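Local structure of putative enoyl-CoA hydratase/isomerase (Acinetobacter baumannii, 3FDU) at residues A[7-10]-A[15-18]. The protein probably acts on acyl-CoA thioesters as an enoyl-CoA hydratase or isomerase of the crotonase family. The protein carries 4 engineered substitutions. Sequence-based numbering, arbitrary orientation.
Sequences LNAN and VLTL. Engineered in segment 7-10: Asn-8 (natural residue Gln).
Asn-10 O accepts the Thr-17 N-H, 2.8 Å from Thr-17 N and nearly straight (167° at the hydrogen), while the CA-H of Leu-16 leans on the same oxygen. The return bond, Asn-10 N to Thr-17 O at 3.1 Å, completes the hydrogen-bonded pair of an antiparallel hairpin; Ala-9 and Leu-18 form the non-hydrogen-bonded pair beside it. A water ties the Asn-10/Thr-17 face together: it accepts from Asn-10 ND2 at 2.9 Å, donates to Val-15 O at 2.7 Å and bonds Thr-17 OG1 at 2.7 Å. OG1 of Thr-17 sits beside its backbone N (chi1 -58°), where it meets this water. On the other face the methyl of Ala-9 meets Leu-18 CD2, 3.8 Å from Ala-9 CB, and more loosely Leu-16 CD1. Leu-7 sets its CD1 against Leu-18 CB at 4.2 Å. These leucines pack against helix 31-46, Leu-7 on Ile-37, Leu-16 on Ala-44 and Leu-18 on Ala-40 and Leu-41, whereas Val-15 meets helix 188-200. Strand 7-12 forms one edge of the mixed sheet of the crotonase fold within this chain, and strand 15-20 lies between it and strand 52-57, to which 15-20 runs parallel.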
ATOM      1  N   LEU A   7     -23.009  24.780  -7.226  1.00 25.97           N
ATOM      2  CA  LEU A   7     -21.696  24.483  -7.796  1.00 26.12           C
ATOM      3  C   LEU A   7     -21.165  25.718  -8.516  1.00 26.49           C
ATOM      4  O   LEU A   7     -21.718  26.142  -9.549  1.00 26.88           O
ATOM      5  CB  LEU A   7     -21.799  23.292  -8.769  1.00 26.37           C
ATOM      6  CG  LEU A   7     -20.480  22.889  -9.465  1.00 29.52           C
ATOM      7  CD1 LEU A   7     -19.366  22.570  -8.465  1.00 27.00           C
ATOM      8  CD2 LEU A   7     -20.657  21.748 -10.477  1.00 30.24           C
ATOM      9  N   ASN A   8     -20.119  26.321  -7.966  1.00 26.28           N
ATOM     10  CA  ASN A   8     -19.564  27.526  -8.541  1.00 27.09           C
ATOM     11  C   ASN A   8     -18.324  27.153  -9.359  1.00 27.81           C
ATOM     12  O   ASN A   8     -17.525  26.349  -8.887  1.00 28.18           O
ATOM     13  CB  ASN A   8     -19.095  28.471  -7.426  1.00 27.97           C
ATOM     14  CG  ASN A   8     -20.189  28.807  -6.422  1.00 32.45           C
ATOM     15  OD1 ASN A   8     -21.355  29.101  -6.805  1.00 40.20           O
ATOM     16  ND2 ASN A   8     -19.823  28.806  -5.122  1.00 32.21           N
ATOM     17  N   ALA A   9     -18.125  27.753 -10.527  1.00 26.42           N
ATOM     18  CA  ALA A   9     -16.957  27.422 -11.333  1.00 28.27           C
ATOM     19  C   ALA A   9     -16.235  28.696 -11.634  1.00 29.35           C
ATOM     20  O   ALA A   9     -16.871  29.727 -11.921  1.00 29.85           O
ATOM     21  CB  ALA A   9     -17.367  26.711 -12.612  1.00 27.36           C
ATOM     22  N   ASN A  10     -14.918  28.660 -11.506  1.00 30.60           N
ATOM     23  CA  ASN A  10     -14.069  29.819 -11.796  1.00 31.58           C
ATOM     24  C   ASN A  10     -12.865  29.289 -12.555  1.00 32.14           C
ATOM     25  O   ASN A  10     -12.278  28.269 -12.169  1.00 30.22           O
ATOM     26  CB  ASN A  10     -13.571  30.493 -10.506  1.00 32.31           C
ATOM     27  CG  ASN A  10     -12.567  31.647 -10.777  1.00 36.45           C
ATOM     28  OD1 ASN A  10     -12.975  32.748 -11.166  1.00 39.32           O
ATOM     29  ND2 ASN A  10     -11.264  31.396 -10.559  1.00 34.28           N
ATOM     30  N   VAL A  15      -6.299  27.422 -14.188  1.00 24.82           N
ATOM     31  CA  VAL A  15      -6.839  26.713 -13.014  1.00 25.09           C
ATOM     32  C   VAL A  15      -8.367  26.769 -12.906  1.00 25.31           C
ATOM     33  O   VAL A  15      -8.962  27.850 -12.738  1.00 25.99           O
ATOM     34  CB  VAL A  15      -6.259  27.245 -11.689  1.00 24.04           C
ATOM     35  CG1 VAL A  15      -6.836  26.435 -10.549  1.00 23.12           C
ATOM     36  CG2 VAL A  15      -4.699  27.162 -11.664  1.00 23.33           C
ATOM     37  N   LEU A  16      -9.006  25.619 -13.027  1.00 23.92           N
ATOM     38  CA  LEU A  16     -10.461  25.561 -12.890  1.00 24.04           C
ATOM     39  C   LEU A  16     -10.796  25.180 -11.448  1.00 23.83           C
ATOM     40  O   LEU A  16     -10.376  24.111 -10.979  1.00 23.73           O
ATOM     41  CB  LEU A  16     -11.050  24.541 -13.857  1.00 22.11           C
ATOM     42  CG  LEU A  16     -12.508  24.184 -13.510  1.00 23.93           C
ATOM     43  CD1 LEU A  16     -13.450  25.396 -13.522  1.00 25.41           C
ATOM     44  CD2 LEU A  16     -13.084  23.077 -14.470  1.00 22.42           C
ATOM     45  N   THR A  17     -11.482  26.056 -10.716  1.00 24.03           N
ATOM     46  CA  THR A  17     -11.828  25.745  -9.322  1.00 24.05           C
ATOM     47  C   THR A  17     -13.303  25.431  -9.311  1.00 24.41           C
ATOM     48  O   THR A  17     -14.129  26.260  -9.748  1.00 26.21           O
ATOM     49  CB  THR A  17     -11.501  26.903  -8.303  1.00 25.27           C
ATOM     50  OG1 THR A  17     -10.109  27.239  -8.358  1.00 26.41           O
ATOM     51  CG2 THR A  17     -11.837  26.503  -6.825  1.00 22.03           C
ATOM     52  N   LEU A  18     -13.639  24.215  -8.882  1.00 22.46           N
ATOM     53  CA  LEU A  18     -15.036  23.796  -8.756  1.00 21.94           C
ATOM     54  C   LEU A  18     -15.380  23.768  -7.272  1.00 21.13           C
ATOM     55  O   LEU A  18     -14.790  23.021  -6.487  1.00 19.91           O
ATOM     56  CB  LEU A  18     -15.276  22.421  -9.386  1.00 21.70           C
ATOM     57  CG  LEU A  18     -15.149  22.385 -10.931  1.00 23.64           C
ATOM     58  CD1 LEU A  18     -15.257  20.988 -11.486  1.00 21.67           C
ATOM     59  CD2 LEU A  18     -16.238  23.273 -11.523  1.00 24.65           C
TER
HETATM   60  O   HOH W   1      -9.639  29.007 -10.364  1.00 26.37           O